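Local coordinates for protein L-lysine 6-monooxygenase involved in desferrioxamine biosynthesis (Erwinia amylovora CFBP1430, PDB 5O8P) that catalyses, probably, the FAD- and NADPH-dependent N-hydroxylation of cadaverine in desferrioxamine siderophore biosynthesis, as a member of the lysine/ornithine hydroxylase family, at residues B[44-49]-B[101-106]; B[50-55]-B[180-185]; B[176-181]-B[338-343]. All coordinates share one frame; numbering follows the deposited sequence.

Contact 1: residues B[44-49]-B[101-106]. With FAD (flavin-adenine dinucleotide), chain C.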
loop_
_atom_site.group_PDB
_atom_site.type_symbol
_atom_site.label_atom_id
_atom_site.label_comp_id
_atom_site.label_asym_id
_atom_site.label_seq_id
_atom_site.Cartn_x
_atom_site.Cartn_y
_atom_site.Cartn_z
ATOM N N PHE B 44 -14.377 -33.318 1.148
ATOM C CA PHE B 44 -14.349 -31.933 1.576
ATOM C C PHE B 44 -14.565 -31.075 0.343
ATOM O O PHE B 44 -13.918 -31.275 -0.691
ATOM C CB PHE B 44 -13.022 -31.578 2.222
ATOM C CG PHE B 44 -13.020 -30.239 2.880
ATOM C CD1 PHE B 44 -13.414 -30.110 4.210
ATOM C CD2 PHE B 44 -12.625 -29.108 2.181
ATOM C CE1 PHE B 44 -13.391 -28.876 4.847
ATOM C CE2 PHE B 44 -12.614 -27.873 2.791
ATOM C CZ PHE B 44 -12.986 -27.751 4.139
ATOM N N ASP B 45 -15.496 -30.134 0.442
ATOM C CA ASP B 45 -15.773 -29.221 -0.655
ATOM C C ASP B 45 -16.480 -28.027 -0.044
ATOM O O ASP B 45 -17.670 -28.076 0.258
ATOM C CB ASP B 45 -16.609 -29.898 -1.756
ATOM C CG ASP B 45 -16.284 -29.393 -3.169
ATOM O OD1 ASP B 45 -15.323 -28.599 -3.353
ATOM O OD2 ASP B 45 -17.008 -29.812 -4.112
ATOM N N TRP B 46 -15.702 -26.962 0.157
ATOM C CA TRP B 46 -16.078 -25.838 1.018
ATOM C C TRP B 46 -16.558 -24.650 0.217
ATOM O O TRP B 46 -15.809 -24.086 -0.599
ATOM C CB TRP B 46 -14.864 -25.425 1.827
ATOM C CG TRP B 46 -15.072 -24.405 2.886
ATOM C CD1 TRP B 46 -15.870 -24.510 3.994
ATOM C CD2 TRP B 46 -14.418 -23.131 2.975
ATOM N NE1 TRP B 46 -15.769 -23.364 4.759
ATOM C CE2 TRP B 46 -14.885 -22.503 4.157
ATOM C CE3 TRP B 46 -13.507 -22.439 2.144
ATOM C CZ2 TRP B 46 -14.466 -21.221 4.537
ATOM C CZ3 TRP B 46 -13.084 -21.165 2.524
ATOM C CH2 TRP B 46 -13.563 -20.570 3.715
ATOM N N HIS B 47 -17.828 -24.302 0.452
ATOM C CA HIS B 47 -18.476 -23.093 -0.064
ATOM C C HIS B 47 -18.117 -22.800 -1.523
ATOM O O HIS B 47 -17.520 -21.753 -1.839
ATOM C CB HIS B 47 -18.184 -21.905 0.875
ATOM C CG HIS B 47 -18.786 -22.050 2.246
ATOM N ND1 HIS B 47 -20.016 -22.641 2.461
ATOM C CD2 HIS B 47 -18.308 -21.722 3.470
ATOM C CE1 HIS B 47 -20.279 -22.648 3.755
ATOM N NE2 HIS B 47 -19.260 -22.094 4.390
ATOM N N THR B 48 -18.479 -23.749 -2.397
ATOM C CA THR B 48 -18.144 -23.712 -3.838
ATOM C C THR B 48 -19.063 -22.829 -4.687
ATOM O O THR B 48 -18.714 -22.498 -5.829
ATOM C CB THR B 48 -18.129 -25.124 -4.470
ATOM O OG1 THR B 48 -19.416 -25.736 -4.312
ATOM C CG2 THR B 48 -17.053 -25.990 -3.828
ATOM N N GLY B 49 -20.216 -22.449 -4.141
ATOM C CA GLY B 49 -21.078 -21.447 -4.787
ATOM C C GLY B 49 -20.514 -20.033 -4.784
ATOM O O GLY B 49 -20.877 -19.223 -5.615
ATOM N N LYS B 101 -9.999 -20.772 -3.875
ATOM C CA LYS B 101 -9.765 -21.966 -4.661
ATOM C C LYS B 101 -8.556 -22.735 -4.139
ATOM O O LYS B 101 -8.592 -23.957 -4.074
ATOM C CB LYS B 101 -9.616 -21.636 -6.148
ATOM C CG LYS B 101 -9.086 -22.785 -6.996
ATOM C CD LYS B 101 -9.525 -22.694 -8.446
ATOM C CE LYS B 101 -10.865 -23.383 -8.633
ATOM N NZ LYS B 101 -11.432 -23.133 -9.985
ATOM N N GLU B 102 -7.499 -22.028 -3.763
ATOM C CA GLU B 102 -6.309 -22.686 -3.255
ATOM C C GLU B 102 -6.546 -23.248 -1.849
ATOM O O GLU B 102 -6.066 -24.322 -1.533
ATOM C CB GLU B 102 -5.112 -21.739 -3.288
ATOM C CG GLU B 102 -3.786 -22.417 -2.981
ATOM C CD GLU B 102 -2.587 -21.708 -3.586
ATOM O OE1 GLU B 102 -2.511 -20.463 -3.547
ATOM O OE2 GLU B 102 -1.700 -22.422 -4.094
ATOM N N TYR B 103 -7.296 -22.541 -1.009
ATOM C CA TYR B 103 -7.567 -23.026 0.340
ATOM C C TYR B 103 -8.346 -24.310 0.254
ATOM O O TYR B 103 -8.094 -25.254 1.011
ATOM C CB TYR B 103 -8.359 -22.007 1.145
ATOM C CG TYR B 103 -8.721 -22.440 2.556
ATOM C CD1 TYR B 103 -7.776 -22.471 3.571
ATOM C CD2 TYR B 103 -10.014 -22.788 2.877
ATOM C CE1 TYR B 103 -8.115 -22.844 4.866
ATOM C CE2 TYR B 103 -10.365 -23.164 4.171
ATOM C CZ TYR B 103 -9.417 -23.190 5.153
ATOM O OH TYR B 103 -9.776 -23.569 6.426
ATOM N N ASN B 104 -9.287 -24.339 -0.686
ATOM C CA ASN B 104 -10.117 -25.513 -0.908
ATOM C C ASN B 104 -9.263 -26.674 -1.379
ATOM O O ASN B 104 -9.403 -27.770 -0.860
ATOM C CB ASN B 104 -11.231 -25.211 -1.918
ATOM C CG ASN B 104 -12.268 -26.320 -2.006
ATOM O OD1 ASN B 104 -12.798 -26.771 -0.982
ATOM N ND2 ASN B 104 -12.569 -26.757 -3.228
ATOM N N GLN B 105 -8.375 -26.432 -2.342
ATOM C CA GLN B 105 -7.425 -27.449 -2.799
ATOM C C GLN B 105 -6.546 -27.971 -1.659
ATOM O O GLN B 105 -6.300 -29.178 -1.564
ATOM C CB GLN B 105 -6.516 -26.885 -3.887
ATOM C CG GLN B 105 -7.156 -26.743 -5.252
ATOM C CD GLN B 105 -6.253 -26.045 -6.248
ATOM O OE1 GLN B 105 -5.095 -25.728 -5.965
ATOM N NE2 GLN B 105 -6.785 -25.785 -7.414
ATOM N N TYR B 106 -6.078 -27.054 -0.816
ATOM C CA TYR B 106 -5.276 -27.394 0.364
ATOM C C TYR B 106 -6.055 -28.249 1.378
ATOM O O TYR B 106 -5.554 -29.274 1.829
ATOM C CB TYR B 106 -4.678 -26.112 0.996
ATOM C CG TYR B 106 -4.373 -26.164 2.481
ATOM C CD1 TYR B 106 -3.316 -26.920 2.960
ATOM C CD2 TYR B 106 -5.122 -25.428 3.403
ATOM C CE1 TYR B 106 -3.024 -26.983 4.318
ATOM C CE2 TYR B 106 -4.850 -25.475 4.767
ATOM C CZ TYR B 106 -3.794 -26.255 5.229
ATOM O OH TYR B 106 -3.511 -26.316 6.588
HETATM P PA FAD C . -19.019 -26.337 7.370
HETATM O O1A FAD C . -18.586 -26.185 5.924
HETATM O O2A FAD C . -20.403 -25.890 7.778
HETATM O O5B FAD C . -18.824 -27.904 7.711
HETATM C C5B FAD C . -19.885 -28.727 8.184
HETATM C C4B FAD C . -19.849 -30.137 7.606
HETATM O O4B FAD C . -20.642 -31.006 8.430
HETATM C C3B FAD C . -20.446 -30.213 6.205
HETATM O O3B FAD C . -19.560 -30.965 5.366
HETATM C C2B FAD C . -21.813 -30.867 6.403
HETATM O O2B FAD C . -22.249 -31.662 5.296
HETATM C C1B FAD C . -21.574 -31.738 7.622
HETATM N N9A FAD C . -22.787 -32.167 8.371
HETATM C C8A FAD C . -23.807 -31.417 8.836
HETATM N N7A FAD C . -24.721 -32.201 9.475
HETATM C C5A FAD C . -24.282 -33.477 9.422
HETATM C C6A FAD C . -24.746 -34.814 9.886
HETATM N N6A FAD C . -25.910 -34.955 10.565
HETATM N N1A FAD C . -23.966 -35.892 9.612
HETATM C C2A FAD C . -22.802 -35.783 8.936
HETATM N N3A FAD C . -22.331 -34.606 8.482
HETATM C C4A FAD C . -23.007 -33.443 8.691
HETATM N N1 FAD C . -14.041 -17.377 7.841
HETATM C C2 FAD C . -12.748 -16.961 7.876
HETATM O O2 FAD C . -12.174 -16.915 8.987
HETATM N N3 FAD C . -12.070 -16.609 6.760
HETATM C C4 FAD C . -12.640 -16.642 5.542
HETATM O O4 FAD C . -11.996 -16.307 4.529
HETATM C C4X FAD C . -14.052 -17.085 5.418
HETATM N N5 FAD C . -14.680 -17.144 4.224
HETATM C C5X FAD C . -15.970 -17.549 4.146
HETATM C C6 FAD C . -16.567 -17.587 2.888
HETATM C C7 FAD C . -17.889 -17.995 2.729
HETATM C C7M FAD C . -18.514 -18.025 1.356
HETATM C C8 FAD C . -18.673 -18.397 3.933
HETATM C C8M FAD C . -20.103 -18.841 3.788
HETATM C C9 FAD C . -18.085 -18.359 5.198
HETATM C C9A FAD C . -16.750 -17.950 5.374
HETATM N N10 FAD C . -16.100 -17.899 6.654
HETATM C C10 FAD C . -14.746 -17.460 6.683
HETATM C "C1'" FAD C . -16.757 -18.276 7.935
HETATM C "C2'" FAD C . -16.482 -19.745 8.335
HETATM O "O2'" FAD C . -15.080 -20.052 8.193
HETATM C "C3'" FAD C . -17.317 -20.772 7.547
HETATM O "O3'" FAD C . -18.719 -20.551 7.763
HETATM C "C4'" FAD C . -16.993 -22.228 7.909
HETATM O "O4'" FAD C . -17.307 -23.077 6.800
HETATM C "C5'" FAD C . -17.759 -22.719 9.134
HETATM O "O5'" FAD C . -17.054 -23.818 9.715
HETATM P P FAD C . -17.750 -25.254 9.844
HETATM O O1P FAD C . -16.734 -26.215 10.426
HETATM O O2P FAD C . -19.028 -24.972 10.581
HETATM O O3P FAD C . -17.906 -25.534 8.247
#
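Trp46 lies between the bound FAD and the side of helix 100-113, where Tyr103 meets it, in the loop that follows strand 35-38 of the FAD-binding sheet of this two-dinucleotide-domain flavoprotein. Its CG stands anti to the backbone N (chi1 -173°), which carries the indole away from the loop backbone and in between Tyr103 and the cofactor. Followed outward, Trp46 CB passes Asn104 OD1 at 3.7 Å. On the six-membered ring, CE3 and CZ3 face the CD2-CE2 edge of Tyr103, with Trp46 CZ3 to Tyr103 CD2 the nearest pair at 3.5 Å. The two rings form an offset edge-to-face pair, with centroids 5.0 Å apart and planes at 65°, the tyrosine presenting its edge to one indole face. CD2 of His47, a poorly ordered residue, lies over the rim of the opposite face. At the far end Trp46 CH2 comes to 3.6 Å from FAD N5, while CZ2 lies near FAD O2' and CD1 and CE2 lie beside FAD O4'.

Asn104 grips the loop with both ends of its amide, one on backbone and one on a side chain. Asn104 OD1 accepts from Trp46 N at 3.1 Å in an almost straight bond (171°), although the donor sits above the carbonyl plane and not on a lone pair. ND2 gives a weak bond to Asp45 OD1, and the carboxylate and amide planes are nearly coplanar. The Phe44 ring reaches the same OD1 obliquely, and Pro18 and Leu21 of helix 18-27 pack on that ring.

Another copy of the protein meets the helix through Lys101, which forms a salt bridge with Asp292 of the second subunit. On the flavin side, Trp46 NE1 donates a nearly linear hydrogen bond to the ribityl oxygen FAD O4' at 2.6 Å.

Contact 2: residues B[50-55]-B[180-185]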
loop_
_atom_site.group_PDB
_atom_site.type_symbol
_atom_site.label_atom_id
_atom_site.label_comp_id
_atom_site.label_asym_id
_atom_site.label_seq_id
_atom_site.Cartn_x
_atom_site.Cartn_y
_atom_site.Cartn_z
ATOM N N MET B 50 -19.641 -19.743 -3.825
ATOM C CA MET B 50 -18.970 -18.453 -3.664
ATOM C C MET B 50 -17.494 -18.489 -4.046
ATOM O O MET B 50 -16.764 -17.549 -3.725
ATOM C CB MET B 50 -19.096 -18.017 -2.194
ATOM C CG MET B 50 -20.440 -17.433 -1.805
ATOM S SD MET B 50 -20.962 -16.127 -2.916
ATOM C CE MET B 50 -19.521 -15.063 -2.967
ATOM N N MET B 51 -17.062 -19.535 -4.741
ATOM C CA MET B 51 -15.642 -19.713 -4.998
ATOM C C MET B 51 -15.265 -19.063 -6.318
ATOM O O MET B 51 -14.992 -19.745 -7.303
ATOM C CB MET B 51 -15.270 -21.194 -4.975
ATOM C CG MET B 51 -13.778 -21.465 -5.057
ATOM S SD MET B 51 -13.462 -23.127 -4.471
ATOM C CE MET B 51 -13.684 -24.118 -5.954
ATOM N N LEU B 52 -15.267 -17.738 -6.299
ATOM C CA LEU B 52 -14.992 -16.913 -7.454
ATOM C C LEU B 52 -13.482 -16.883 -7.654
ATOM O O LEU B 52 -12.724 -16.903 -6.672
ATOM C CB LEU B 52 -15.484 -15.477 -7.213
ATOM C CG LEU B 52 -16.950 -15.271 -6.843
ATOM C CD1 LEU B 52 -17.228 -13.855 -6.348
ATOM C CD2 LEU B 52 -17.819 -15.549 -8.046
ATOM N N GLU B 53 -13.039 -16.793 -8.906
ATOM C CA GLU B 53 -11.608 -16.725 -9.246
ATOM C C GLU B 53 -10.838 -15.650 -8.470
ATOM O O GLU B 53 -9.694 -15.870 -8.068
ATOM C CB GLU B 53 -11.423 -16.490 -10.752
ATOM C CG GLU B 53 -10.004 -16.105 -11.151
ATOM C CD GLU B 53 -9.792 -16.063 -12.655
ATOM O OE1 GLU B 53 -10.123 -17.058 -13.344
ATOM O OE2 GLU B 53 -9.274 -15.032 -13.144
ATOM N N SER B 54 -11.459 -14.496 -8.290
ATOM C CA SER B 54 -10.804 -13.382 -7.620
ATOM C C SER B 54 -10.887 -13.438 -6.101
ATOM O O SER B 54 -10.189 -12.695 -5.440
ATOM C CB SER B 54 -11.411 -12.057 -8.104
ATOM O OG SER B 54 -12.729 -11.901 -7.602
ATOM N N ALA B 55 -11.739 -14.291 -5.546
ATOM C CA ALA B 55 -12.017 -14.305 -4.095
ATOM C C ALA B 55 -10.865 -14.848 -3.241
ATOM O O ALA B 55 -10.364 -15.945 -3.511
ATOM C CB ALA B 55 -13.268 -15.128 -3.826
ATOM N N SER B 180 -24.869 -18.805 -1.451
ATOM C CA SER B 180 -24.305 -20.162 -1.535
ATOM C C SER B 180 -24.551 -20.903 -2.849
ATOM O O SER B 180 -23.795 -21.811 -3.178
ATOM C CB SER B 180 -24.848 -21.012 -0.396
ATOM O OG SER B 180 -26.237 -20.847 -0.287
ATOM N N GLU B 181 -25.611 -20.542 -3.576
ATOM C CA GLU B 181 -25.912 -21.138 -4.867
ATOM C C GLU B 181 -25.587 -20.189 -6.037
ATOM O O GLU B 181 -26.121 -20.357 -7.152
ATOM C CB GLU B 181 -27.395 -21.480 -4.898
ATOM C CG GLU B 181 -27.929 -22.265 -3.707
ATOM C CD GLU B 181 -29.460 -22.382 -3.765
ATOM O OE1 GLU B 181 -29.994 -23.100 -4.655
ATOM O OE2 GLU B 181 -30.139 -21.732 -2.932
ATOM N N TYR B 182 -24.748 -19.176 -5.796
ATOM C CA TYR B 182 -24.545 -18.098 -6.763
ATOM C C TYR B 182 -23.866 -18.580 -8.042
ATOM O O TYR B 182 -24.385 -18.359 -9.130
ATOM C CB TYR B 182 -23.733 -16.931 -6.164
ATOM C CG TYR B 182 -23.227 -15.945 -7.201
ATOM C CD1 TYR B 182 -24.121 -15.140 -7.914
ATOM C CD2 TYR B 182 -21.868 -15.827 -7.477
ATOM C CE1 TYR B 182 -23.664 -14.254 -8.880
ATOM C CE2 TYR B 182 -21.399 -14.920 -8.425
ATOM C CZ TYR B 182 -22.298 -14.135 -9.125
ATOM O OH TYR B 182 -21.867 -13.236 -10.087
ATOM N N LEU B 183 -22.712 -19.219 -7.921
ATOM C CA LEU B 183 -21.975 -19.612 -9.119
ATOM C C LEU B 183 -22.775 -20.504 -10.060
ATOM O O LEU B 183 -22.644 -20.353 -11.265
ATOM C CB LEU B 183 -20.628 -20.262 -8.786
ATOM C CG LEU B 183 -19.401 -19.336 -8.660
ATOM C CD1 LEU B 183 -18.150 -20.205 -8.742
ATOM C CD2 LEU B 183 -19.333 -18.218 -9.703
ATOM N N LEU B 184 -23.619 -21.371 -9.519
ATOM C CA LEU B 184 -24.487 -22.241 -10.343
ATOM C C LEU B 184 -25.547 -21.455 -11.116
ATOM O O LEU B 184 -25.894 -21.824 -12.235
ATOM C CB LEU B 184 -25.221 -23.284 -9.493
ATOM C CG LEU B 184 -24.510 -24.145 -8.437
ATOM C CD1 LEU B 184 -25.542 -25.036 -7.736
ATOM C CD2 LEU B 184 -23.351 -24.956 -9.020
ATOM N N ASN B 185 -26.065 -20.386 -10.511
ATOM C CA ASN B 185 -27.131 -19.575 -11.111
ATOM C C ASN B 185 -26.660 -18.269 -11.782
ATOM O O ASN B 185 -27.485 -17.478 -12.231
ATOM C CB ASN B 185 -28.168 -19.249 -10.044
ATOM C CG ASN B 185 -28.889 -20.482 -9.545
ATOM O OD1 ASN B 185 -30.004 -20.785 -9.983
ATOM N ND2 ASN B 185 -28.261 -21.205 -8.635
#
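Leu52 pushes its CD2 methyl against two residues of the first turn of helix 182-190 at once. Leu52 CD2 meets Leu183 CD2 at 3.5 Å and Tyr182 CE2 at 3.7 Å. The methyl reaches the tyrosine at the ring edge, close to its plane, and the two side chains cross at about a right angle. Tyr182 CG is anti to the backbone N (chi1 167°), an orientation that extends the ring toward the loop.

Leu183 splits its branches between two neighbours. Leu183 CD2 meets the Leu52 methyl, and Leu183 CD1 lies 3.5 Å from Met51 O, a van der Waals contact. Met51 is the centre of an inverse gamma turn, closed by a weak Leu52 N to Met50 O bond, and a type I beta turn follows from Leu52 to Ala55. Met50 adds a looser touch, its SD lying 4.3 Å from Tyr182 CB.

The contact is mainly apolar and buries 263 Å² over both sides. The polar end of the tyrosine is engaged beyond it, where OH hydrogen-bonds Asp210 OD2.

Beyond the two segments, Met50 reaches from the flavin to Glu206 and Ile207 of helix 202-213, and Met51 rests on Lys101 and Asn104 of helix 100-113. The loop thus joins helix 100-113 beside the FAD to helices 182-190 and 202-213, which flank the parallel sheet of the NADP-binding domain.

Contact 3: residues B[176-181]-B[338-343]. With FAD (flavin-adenine dinucleotide), chain C.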
loop_
_atom_site.group_PDB
_atom_site.type_symbol
_atom_site.label_atom_id
_atom_site.label_comp_id
_atom_site.label_asym_id
_atom_site.label_seq_id
_atom_site.Cartn_x
_atom_site.Cartn_y
_atom_site.Cartn_z
ATOM N N PHE B 176 -35.551 -16.888 -6.351
ATOM C CA PHE B 176 -34.336 -16.206 -5.921
ATOM C C PHE B 176 -33.201 -17.200 -5.691
ATOM O O PHE B 176 -33.423 -18.391 -5.629
ATOM C CB PHE B 176 -34.594 -15.300 -4.709
ATOM C CG PHE B 176 -34.767 -16.022 -3.406
ATOM C CD1 PHE B 176 -33.658 -16.498 -2.700
ATOM C CD2 PHE B 176 -36.025 -16.155 -2.841
ATOM C CE1 PHE B 176 -33.813 -17.132 -1.478
ATOM C CE2 PHE B 176 -36.180 -16.786 -1.623
ATOM C CZ PHE B 176 -35.072 -17.276 -0.934
ATOM N N VAL B 177 -31.984 -16.678 -5.586
ATOM C CA VAL B 177 -30.768 -17.462 -5.401
ATOM C C VAL B 177 -30.079 -17.007 -4.118
ATOM O O VAL B 177 -29.798 -15.823 -3.981
ATOM C CB VAL B 177 -29.805 -17.186 -6.572
ATOM C CG1 VAL B 177 -28.448 -17.844 -6.350
ATOM C CG2 VAL B 177 -30.403 -17.626 -7.891
ATOM N N HIS B 178 -29.802 -17.925 -3.197
ATOM C CA HIS B 178 -28.992 -17.604 -2.023
ATOM C C HIS B 178 -27.526 -17.481 -2.463
ATOM O O HIS B 178 -27.123 -18.080 -3.485
ATOM C CB HIS B 178 -29.143 -18.689 -0.962
ATOM C CG HIS B 178 -28.552 -18.333 0.359
ATOM N ND1 HIS B 178 -27.242 -18.607 0.687
ATOM C CD2 HIS B 178 -29.090 -17.727 1.442
ATOM C CE1 HIS B 178 -26.995 -18.180 1.913
ATOM N NE2 HIS B 178 -28.102 -17.648 2.396
ATOM N N SER B 179 -26.732 -16.708 -1.718
ATOM C CA SER B 179 -25.336 -16.506 -2.097
ATOM C C SER B 179 -24.610 -17.834 -2.329
ATOM O O SER B 179 -23.862 -17.987 -3.284
ATOM C CB SER B 179 -24.608 -15.699 -1.031
ATOM O OG SER B 179 -24.609 -16.385 0.208
ATOM N N SER B 180 -24.869 -18.805 -1.451
ATOM C CA SER B 180 -24.305 -20.162 -1.535
ATOM C C SER B 180 -24.551 -20.903 -2.849
ATOM O O SER B 180 -23.795 -21.811 -3.178
ATOM C CB SER B 180 -24.848 -21.012 -0.396
ATOM O OG SER B 180 -26.237 -20.847 -0.287
ATOM N N GLU B 181 -25.611 -20.542 -3.576
ATOM C CA GLU B 181 -25.912 -21.138 -4.867
ATOM C C GLU B 181 -25.587 -20.189 -6.037
ATOM O O GLU B 181 -26.121 -20.357 -7.152
ATOM C CB GLU B 181 -27.395 -21.480 -4.898
ATOM C CG GLU B 181 -27.929 -22.265 -3.707
ATOM C CD GLU B 181 -29.460 -22.382 -3.765
ATOM O OE1 GLU B 181 -29.994 -23.100 -4.655
ATOM O OE2 GLU B 181 -30.139 -21.732 -2.932
ATOM N N MET B 338 -30.086 -13.408 -2.688
ATOM C CA MET B 338 -30.285 -13.277 -1.254
ATOM C C MET B 338 -28.973 -13.622 -0.515
ATOM O O MET B 338 -28.715 -14.773 -0.163
ATOM C CB MET B 338 -31.437 -14.191 -0.841
ATOM C CG MET B 338 -32.108 -13.791 0.448
ATOM S SD MET B 338 -33.269 -12.439 0.215
ATOM C CE MET B 338 -34.604 -13.284 -0.632
ATOM N N ALA B 339 -28.132 -12.610 -0.308
ATOM C CA ALA B 339 -26.848 -12.761 0.398
ATOM C C ALA B 339 -27.026 -12.435 1.873
ATOM O O ALA B 339 -26.358 -11.566 2.429
ATOM C CB ALA B 339 -25.791 -11.863 -0.238
ATOM N N THR B 340 -27.927 -13.166 2.504
ATOM C CA THR B 340 -28.340 -12.900 3.867
ATOM C C THR B 340 -27.625 -13.811 4.882
ATOM O O THR B 340 -28.010 -13.870 6.061
ATOM C CB THR B 340 -29.863 -13.059 3.962
ATOM O OG1 THR B 340 -30.256 -14.295 3.342
ATOM C CG2 THR B 340 -30.545 -11.894 3.242
ATOM N N GLY B 341 -26.589 -14.518 4.425
ATOM C CA GLY B 341 -25.743 -15.298 5.311
ATOM C C GLY B 341 -26.384 -16.566 5.849
ATOM O O GLY B 341 -27.286 -17.126 5.227
ATOM N N TYR B 342 -25.908 -16.987 7.026
ATOM C CA TYR B 342 -26.173 -18.301 7.603
ATOM C C TYR B 342 -26.659 -18.180 9.052
ATOM O O TYR B 342 -26.370 -17.208 9.726
ATOM C CB TYR B 342 -24.883 -19.130 7.569
ATOM C CG TYR B 342 -24.389 -19.470 6.175
ATOM C CD1 TYR B 342 -23.797 -18.517 5.352
ATOM C CD2 TYR B 342 -24.489 -20.769 5.695
ATOM C CE1 TYR B 342 -23.355 -18.843 4.081
ATOM C CE2 TYR B 342 -24.023 -21.116 4.434
ATOM C CZ TYR B 342 -23.458 -20.150 3.624
ATOM O OH TYR B 342 -23.006 -20.488 2.360
ATOM N N HIS B 343 -27.388 -19.180 9.527
ATOM C CA HIS B 343 -27.834 -19.250 10.926
ATOM C C HIS B 343 -27.578 -20.662 11.441
ATOM O O HIS B 343 -27.760 -21.615 10.680
ATOM C CB HIS B 343 -29.327 -18.868 11.003
ATOM C CG HIS B 343 -29.981 -19.111 12.328
ATOM N ND1 HIS B 343 -29.565 -18.502 13.497
ATOM C CD2 HIS B 343 -31.071 -19.849 12.654
ATOM C CE1 HIS B 343 -30.355 -18.875 14.489
ATOM N NE2 HIS B 343 -31.275 -19.694 14.005
HETATM P PA FAD C . -19.019 -26.337 7.370
HETATM O O1A FAD C . -18.586 -26.185 5.924
HETATM O O2A FAD C . -20.403 -25.890 7.778
HETATM O O5B FAD C . -18.824 -27.904 7.711
HETATM C C5B FAD C . -19.885 -28.727 8.184
HETATM C C4B FAD C . -19.849 -30.137 7.606
HETATM O O4B FAD C . -20.642 -31.006 8.430
HETATM C C3B FAD C . -20.446 -30.213 6.205
HETATM O O3B FAD C . -19.560 -30.965 5.366
HETATM C C2B FAD C . -21.813 -30.867 6.403
HETATM O O2B FAD C . -22.249 -31.662 5.296
HETATM C C1B FAD C . -21.574 -31.738 7.622
HETATM N N9A FAD C . -22.787 -32.167 8.371
HETATM C C8A FAD C . -23.807 -31.417 8.836
HETATM N N7A FAD C . -24.721 -32.201 9.475
HETATM C C5A FAD C . -24.282 -33.477 9.422
HETATM C C6A FAD C . -24.746 -34.814 9.886
HETATM N N6A FAD C . -25.910 -34.955 10.565
HETATM N N1A FAD C . -23.966 -35.892 9.612
HETATM C C2A FAD C . -22.802 -35.783 8.936
HETATM N N3A FAD C . -22.331 -34.606 8.482
HETATM C C4A FAD C . -23.007 -33.443 8.691
HETATM N N1 FAD C . -14.041 -17.377 7.841
HETATM C C2 FAD C . -12.748 -16.961 7.876
HETATM O O2 FAD C . -12.174 -16.915 8.987
HETATM N N3 FAD C . -12.070 -16.609 6.760
HETATM C C4 FAD C . -12.640 -16.642 5.542
HETATM O O4 FAD C . -11.996 -16.307 4.529
HETATM C C4X FAD C . -14.052 -17.085 5.418
HETATM N N5 FAD C . -14.680 -17.144 4.224
HETATM C C5X FAD C . -15.970 -17.549 4.146
HETATM C C6 FAD C . -16.567 -17.587 2.888
HETATM C C7 FAD C . -17.889 -17.995 2.729
HETATM C C7M FAD C . -18.514 -18.025 1.356
HETATM C C8 FAD C . -18.673 -18.397 3.933
HETATM C C8M FAD C . -20.103 -18.841 3.788
HETATM C C9 FAD C . -18.085 -18.359 5.198
HETATM C C9A FAD C . -16.750 -17.950 5.374
HETATM N N10 FAD C . -16.100 -17.899 6.654
HETATM C C10 FAD C . -14.746 -17.460 6.683
HETATM C "C1'" FAD C . -16.757 -18.276 7.935
HETATM C "C2'" FAD C . -16.482 -19.745 8.335
HETATM O "O2'" FAD C . -15.080 -20.052 8.193
HETATM C "C3'" FAD C . -17.317 -20.772 7.547
HETATM O "O3'" FAD C . -18.719 -20.551 7.763
HETATM C "C4'" FAD C . -16.993 -22.228 7.909
HETATM O "O4'" FAD C . -17.307 -23.077 6.800
HETATM C "C5'" FAD C . -17.759 -22.719 9.134
HETATM O "O5'" FAD C . -17.054 -23.818 9.715
HETATM P P FAD C . -17.750 -25.254 9.844
HETATM O O1P FAD C . -16.734 -26.215 10.426
HETATM O O2P FAD C . -19.028 -24.972 10.581
HETATM O O3P FAD C . -17.906 -25.534 8.247
HETATM O O HOH W 1 -24.781 -14.609 2.282
#
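A parallel beta bridge, with polar side-chain bonds beyond it, joins edge strand 177-178 to strand 335-338 in the five-stranded parallel sheet of the Rossmann-type NADP-binding domain. His178 pairs with Met338, their CA atoms 4.6 Å apart. Met338 N donates to Val177 O at 2.8 Å and Ser179 N to Met338 O at 3.2 Å, the second donor standing well above the carbonyl plane.

The Met338 side chain bends at chi2 and chi3 and sets CE squarely over the ring of Phe176. In that CH-pi contact Met338 CE is 3.7 Å from the Phe176 ring centroid and only 3° off the normal, and Met338 SD stands above the same face, 5.1 Å from the centroid.

The His178 imidazole is gripped from several directions. His178 NE2 donates to Gly341 O at 3.0 Å, the acceptor lying in the ring plane, and Met338 O lies over the rim of one face. ND1 is hydrogen-bonded to Ser180 OG and accepts from Ser180 N, so both nitrogens help fix the ring's rotation. Its edge points to the face of Tyr342, with planes at 85°.

Ser179 OG and Gly341 N share a water, while Thr340 OG1 bonds Trp164 O. The chain leaves the sheet after Met338 and, through a loop, brings Tyr342 to the flavin, where Tyr342 CE1 comes within 3.3 Å of the dimethylbenzene methyl FAD C8M.

How the contacts relate
The three contacts run round the flavin, all touching it. Contacts 1 and 2 are continuous along residues 44-55, their centres about 11 Å apart, and are also joined by a probable hydrogen bond from Leu183 N to Gly49 O at 2.9 Å. Contacts 2 and 3 share Ser180 and Glu181 at the turn between strand 177-178 and helix 182-190, and Met50 SD packs on Ser179 O at 3.5 Å. Contacts 1 and 3 lie about 18 Å apart between centres, yet His47 and Tyr342 meet at the dimethylbenzene end of FAD, His47 ND1 and Tyr342 OH being 3.7 Å apart. Met50 of contact 2 lies about 4 Å, side chain to side chain, from the NADP-binding residues Arg100 and Ser203.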